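Acetylornithine aminotransferase (Aquifex aeolicus, PDB 2EH6) catalyses the reversible, pyridoxal-phosphate-dependent amino transfer between N(2)-acetyl-L-ornithine and 2-oxoglutarate, a step of arginine biosynthesis. Local coordinates at residues V283-D286 with E287-L291; L325-C329 with K330-L334. All coordinates share one frame; numbering follows the deposited sequence.

Contact 1: V283-D286 with E287-L291; sequences VVVD and EVEKL
Val-284 and Val-288, one turn apart on the long alpha-helix 275-308, illustrate how a single helix can be buried over much of its girth and charged over the rest. Their side chains run alongside each other, pointing the same way, and CG1 of Val-284 meets CG2 of Val-288 at 3.6 Å. In the backbone between them Val-288 N donates to Val-284 O at 2.7 Å, a nearly straight i to i+4 bond with an N-H...O angle of 161°. One residue earlier, Glu-287 N makes the same bond to Val-283 O at 3.0 Å. Here the methyl CG1 of Val-283 lies beside CG of Glu-287. The valines, fanned round the helix, are each enclosed by a different part of the fold: Val-283 packs on helix 47-59, Val-285 on helix 70-81, and Val-284 on the loop residue Ser-41. Between Val-283 and Val-285, around Asp-286 and Lys-290, the surface is looser and more open to solvent. There Lys-290 NZ makes a long salt bridge of 3.7 Å to Glu-287 OE2, while the firmer partners of that carboxylate are Lys-48 and Tyr-46. Asp-286 OD1 and Glu-289 OE2 come within 4.4 Å, a like-charge approach probably eased by weak, long ion pairs to Lys-78 and Lys-81. Glu-289 has CG between its own backbone N and carbonyl carbon (chi1 52°), which sets its CG 3.0 Å from Asp-286 O.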
loop_
_atom_site.group_PDB
_atom_site.type_symbol
_atom_site.label_atom_id
_atom_site.label_comp_id
_atom_site.label_asym_id
_atom_site.label_seq_id
_atom_site.Cartn_x
_atom_site.Cartn_y
_atom_site.Cartn_z
ATOM N N VAL A 283 -19.660 0.971 -2.902
ATOM C CA VAL A 283 -20.461 0.254 -3.883
ATOM C C VAL A 283 -20.372 -1.248 -3.636
ATOM O O VAL A 283 -21.385 -1.948 -3.609
ATOM C CB VAL A 283 -19.988 0.554 -5.327
ATOM C CG1 VAL A 283 -20.727 -0.340 -6.302
ATOM C CG2 VAL A 283 -20.233 2.018 -5.671
ATOM N N VAL A 284 -19.155 -1.741 -3.450
ATOM C CA VAL A 284 -18.940 -3.163 -3.215
ATOM C C VAL A 284 -19.651 -3.668 -1.961
ATOM O O VAL A 284 -20.310 -4.706 -1.982
ATOM C CB VAL A 284 -17.435 -3.476 -3.099
ATOM C CG1 VAL A 284 -17.232 -4.920 -2.659
ATOM C CG2 VAL A 284 -16.753 -3.228 -4.441
ATOM N N VAL A 285 -19.522 -2.938 -0.863
ATOM C CA VAL A 285 -20.165 -3.370 0.368
ATOM C C VAL A 285 -21.684 -3.468 0.226
ATOM O O VAL A 285 -22.284 -4.439 0.686
ATOM C CB VAL A 285 -19.788 -2.445 1.539
ATOM C CG1 VAL A 285 -20.629 -2.783 2.766
ATOM C CG2 VAL A 285 -18.296 -2.632 1.865
ATOM N N ASP A 286 -22.305 -2.487 -0.420
ATOM C CA ASP A 286 -23.753 -2.528 -0.603
ATOM C C ASP A 286 -24.160 -3.685 -1.507
ATOM O O ASP A 286 -25.108 -4.416 -1.209
ATOM C CB ASP A 286 -24.271 -1.218 -1.205
ATOM C CG ASP A 286 -24.211 -0.062 -0.230
ATOM O OD1 ASP A 286 -24.114 -0.318 0.990
ATOM O OD2 ASP A 286 -24.275 1.102 -0.683
ATOM N N GLU A 287 -23.441 -3.856 -2.612
ATOM C CA GLU A 287 -23.755 -4.931 -3.547
ATOM C C GLU A 287 -23.492 -6.311 -2.973
ATOM O O GLU A 287 -24.286 -7.232 -3.161
ATOM C CB GLU A 287 -22.960 -4.756 -4.844
ATOM C CG GLU A 287 -23.307 -3.484 -5.601
ATOM C CD GLU A 287 -24.773 -3.433 -5.990
ATOM O OE1 GLU A 287 -25.218 -4.333 -6.729
ATOM O OE2 GLU A 287 -25.479 -2.498 -5.557
ATOM N N VAL A 288 -22.374 -6.458 -2.274
ATOM C CA VAL A 288 -22.004 -7.742 -1.694
ATOM C C VAL A 288 -22.990 -8.257 -0.653
ATOM O O VAL A 288 -23.308 -9.441 -0.637
ATOM C CB VAL A 288 -20.594 -7.677 -1.059
ATOM C CG1 VAL A 288 -20.362 -8.885 -0.160
ATOM C CG2 VAL A 288 -19.539 -7.640 -2.160
ATOM N N GLU A 289 -23.477 -7.388 0.222
ATOM C CA GLU A 289 -24.412 -7.863 1.228
ATOM C C GLU A 289 -25.687 -8.403 0.582
ATOM O O GLU A 289 -26.339 -9.277 1.138
ATOM C CB GLU A 289 -24.729 -6.759 2.243
ATOM C CG GLU A 289 -25.160 -5.447 1.656
ATOM C CD GLU A 289 -25.218 -4.355 2.707
ATOM O OE1 GLU A 289 -24.194 -4.150 3.399
ATOM O OE2 GLU A 289 -26.276 -3.704 2.842
ATOM N N LYS A 290 -26.024 -7.898 -0.601
ATOM C CA LYS A 290 -27.209 -8.367 -1.320
ATOM C C LYS A 290 -26.920 -9.708 -1.997
ATOM O O LYS A 290 -27.837 -10.470 -2.306
ATOM C CB LYS A 290 -27.622 -7.361 -2.395
ATOM C CG LYS A 290 -27.992 -5.979 -1.882
ATOM C CD LYS A 290 -28.304 -5.054 -3.051
ATOM C CE LYS A 290 -28.478 -3.612 -2.601
ATOM N NZ LYS A 290 -28.726 -2.709 -3.762
ATOM N N LEU A 291 -25.639 -9.985 -2.222
ATOM C CA LEU A 291 -25.201 -11.212 -2.885
ATOM C C LEU A 291 -24.918 -12.391 -1.961
ATOM O O LEU A 291 -24.810 -13.530 -2.424
ATOM C CB LEU A 291 -23.936 -10.927 -3.705
ATOM C CG LEU A 291 -24.065 -10.092 -4.980
ATOM C CD1 LEU A 291 -22.681 -9.643 -5.437
ATOM C CD2 LEU A 291 -24.757 -10.913 -6.065
#

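Contact 2: L325-C329 with K330-L334; sequences LEREC and KDYVL
The turn between strand 320-324 and helix 330-338 shows how a loop can be folded against the first turn of the helix it leads into. Its central group is the ring of Tyr-332, which has the Cys-329 CA at its edge. The Leu-325 methyl CD1 approaches obliquely, 3.6 Å from Tyr-332 CD2. One face of the Arg-327 guanidinium meets Tyr-332 CE2 near its rim, the planes inclined by 47° and not stacked in parallel, and its NE makes a weak, bent hydrogen bond to Tyr-332 OH (3.1 Å, 122° at the hydrogen). Extended from CG to NE, the chain of Arg-327 carries the guanidinium to the helix. There NH1 and NH2 both point at Asp-331 OD2, each at 3.4 Å, in a forked salt bridge of weak bonds that meets the guanidinium at its edge. A water accepts from Asp-331 N at 3.2 Å and is weakly held by Glu-328 O, Arg-327 NH1 and Asp-331 OD2. Val-333 N reaches Cys-329 O weakly, while Cys-329 is disulfide-bonded to Cys-345. An alanine in place of Tyr-332 would probably leave a gap beside Leu-325 CD1 and deprive Arg-327 NE of its weakly bonded hydroxyl, leaving the guanidinium freer to turn. Most of the polar bonds are weak, so the turn probably relies on them together with the ring packing, while the disulfide ties the loop end covalently.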
loop_
_atom_site.group_PDB
_atom_site.type_symbol
_atom_site.label_atom_id
_atom_site.label_comp_id
_atom_site.label_asym_id
_atom_site.label_seq_id
_atom_site.Cartn_x
_atom_site.Cartn_y
_atom_site.Cartn_z
ATOM N N LEU A 325 -5.064 -31.873 -5.494
ATOM C CA LEU A 325 -4.762 -32.958 -6.409
ATOM C C LEU A 325 -3.669 -33.871 -5.872
ATOM O O LEU A 325 -3.021 -33.569 -4.872
ATOM C CB LEU A 325 -4.342 -32.396 -7.768
ATOM C CG LEU A 325 -5.331 -31.427 -8.421
ATOM C CD1 LEU A 325 -4.751 -30.917 -9.727
ATOM C CD2 LEU A 325 -6.663 -32.124 -8.655
ATOM N N GLU A 326 -3.474 -34.991 -6.555
ATOM C CA GLU A 326 -2.469 -35.967 -6.167
ATOM C C GLU A 326 -1.076 -35.465 -6.531
ATOM O O GLU A 326 -0.099 -35.758 -5.842
ATOM C CB GLU A 326 -2.752 -37.295 -6.872
ATOM C CG GLU A 326 -1.864 -38.443 -6.437
ATOM C CD GLU A 326 -2.256 -39.755 -7.097
ATOM O OE1 GLU A 326 -3.411 -40.198 -6.901
ATOM O OE2 GLU A 326 -1.411 -40.340 -7.813
ATOM N N ARG A 327 -0.991 -34.699 -7.616
ATOM C CA ARG A 327 0.291 -34.164 -8.061
ATOM C C ARG A 327 0.224 -32.654 -8.277
ATOM O O ARG A 327 -0.822 -32.036 -8.080
ATOM C CB ARG A 327 0.726 -34.857 -9.355
ATOM C CG ARG A 327 -0.078 -34.464 -10.586
ATOM C CD ARG A 327 0.268 -35.348 -11.777
ATOM N NE ARG A 327 -0.164 -34.759 -13.043
ATOM C CZ ARG A 327 0.407 -33.697 -13.606
ATOM N NH1 ARG A 327 1.439 -33.105 -13.016
ATOM N NH2 ARG A 327 -0.052 -33.223 -14.759
ATOM N N GLU A 328 1.347 -32.071 -8.686
ATOM C CA GLU A 328 1.430 -30.635 -8.926
ATOM C C GLU A 328 0.337 -30.142 -9.871
ATOM O O GLU A 328 0.033 -30.790 -10.873
ATOM C CB GLU A 328 2.811 -30.293 -9.488
ATOM C CG GLU A 328 3.934 -30.477 -8.482
ATOM C CD GLU A 328 5.306 -30.438 -9.122
ATOM O OE1 GLU A 328 5.570 -29.516 -9.926
ATOM O OE2 GLU A 328 6.129 -31.328 -8.815
ATOM N N CYS A 329 -0.260 -28.996 -9.546
ATOM C CA CYS A 329 -1.321 -28.434 -10.375
ATOM C C CYS A 329 -0.822 -27.414 -11.391
ATOM O O CYS A 329 -1.612 -26.755 -12.064
ATOM C CB CYS A 329 -2.424 -27.805 -9.506
ATOM S SG CYS A 329 -1.969 -26.791 -8.051
ATOM N N LYS A 330 0.494 -27.303 -11.504
ATOM C CA LYS A 330 1.125 -26.378 -12.436
ATOM C C LYS A 330 0.607 -26.513 -13.871
ATOM O O LYS A 330 0.200 -25.528 -14.488
ATOM C CB LYS A 330 2.645 -26.593 -12.411
ATOM C CG LYS A 330 3.426 -25.818 -13.461
ATOM C CD LYS A 330 4.902 -26.206 -13.447
ATOM C CE LYS A 330 5.674 -25.511 -14.563
ATOM N NZ LYS A 330 7.107 -25.940 -14.620
ATOM N N ASP A 331 0.617 -27.736 -14.395
ATOM C CA ASP A 331 0.184 -27.987 -15.768
ATOM C C ASP A 331 -1.297 -27.747 -16.048
ATOM O O ASP A 331 -1.662 -27.284 -17.129
ATOM C CB ASP A 331 0.543 -29.420 -16.175
ATOM C CG ASP A 331 2.003 -29.751 -15.915
ATOM O OD1 ASP A 331 2.870 -28.884 -16.166
ATOM O OD2 ASP A 331 2.282 -30.886 -15.470
ATOM N N TYR A 332 -2.149 -28.068 -15.083
ATOM C CA TYR A 332 -3.583 -27.888 -15.264
ATOM C C TYR A 332 -3.968 -26.426 -15.447
ATOM O O TYR A 332 -4.938 -26.116 -16.138
ATOM C CB TYR A 332 -4.324 -28.511 -14.086
ATOM C CG TYR A 332 -4.033 -29.989 -13.974
ATOM C CD1 TYR A 332 -4.509 -30.884 -14.936
ATOM C CD2 TYR A 332 -3.225 -30.486 -12.953
ATOM C CE1 TYR A 332 -4.183 -32.235 -14.886
ATOM C CE2 TYR A 332 -2.889 -31.836 -12.897
ATOM C CZ TYR A 332 -3.371 -32.703 -13.866
ATOM O OH TYR A 332 -3.028 -34.034 -13.824
ATOM N N VAL A 333 -3.203 -25.526 -14.838
ATOM C CA VAL A 333 -3.475 -24.103 -14.976
ATOM C C VAL A 333 -3.315 -23.733 -16.448
ATOM O O VAL A 333 -4.151 -23.032 -17.014
ATOM C CB VAL A 333 -2.503 -23.254 -14.127
ATOM C CG1 VAL A 333 -2.760 -21.769 -14.362
ATOM C CG2 VAL A 333 -2.678 -23.591 -12.647
ATOM N N LEU A 334 -2.242 -24.219 -17.068
ATOM C CA LEU A 334 -1.991 -23.940 -18.481
ATOM C C LEU A 334 -3.046 -24.580 -19.379
ATOM O O LEU A 334 -3.565 -23.938 -20.294
ATOM C CB LEU A 334 -0.602 -24.439 -18.886
ATOM C CG LEU A 334 0.590 -23.644 -18.354
ATOM C CD1 LEU A 334 1.888 -24.278 -18.837
ATOM C CD2 LEU A 334 0.494 -22.204 -18.837
HETATM O O HOH W 1 2.029 -30.074 -12.747
#

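How the contacts relate
Followed from the N terminus, the chain reaches contact 1 first, within the long helix 275-308, where 283-286 and 287-291 are successive parts of one helix and no loop is closed. It then runs through strands 313-317 and 320-324 before contact 2, where the turn 325-329 closes directly onto the start of helix 330-338. The two are in series, neither nested nor crossing, with centres 34 Å apart and nearest atoms about 25 Å apart. Contact 1 lies where helix 275-308 packs on helices 47-59 and 70-81; contact 2 joins helix 330-338 to the mixed sheet containing strands 320-324, 341-346 and 350-353. Together they illustrate side-chain contacts within one helix and at the start of another.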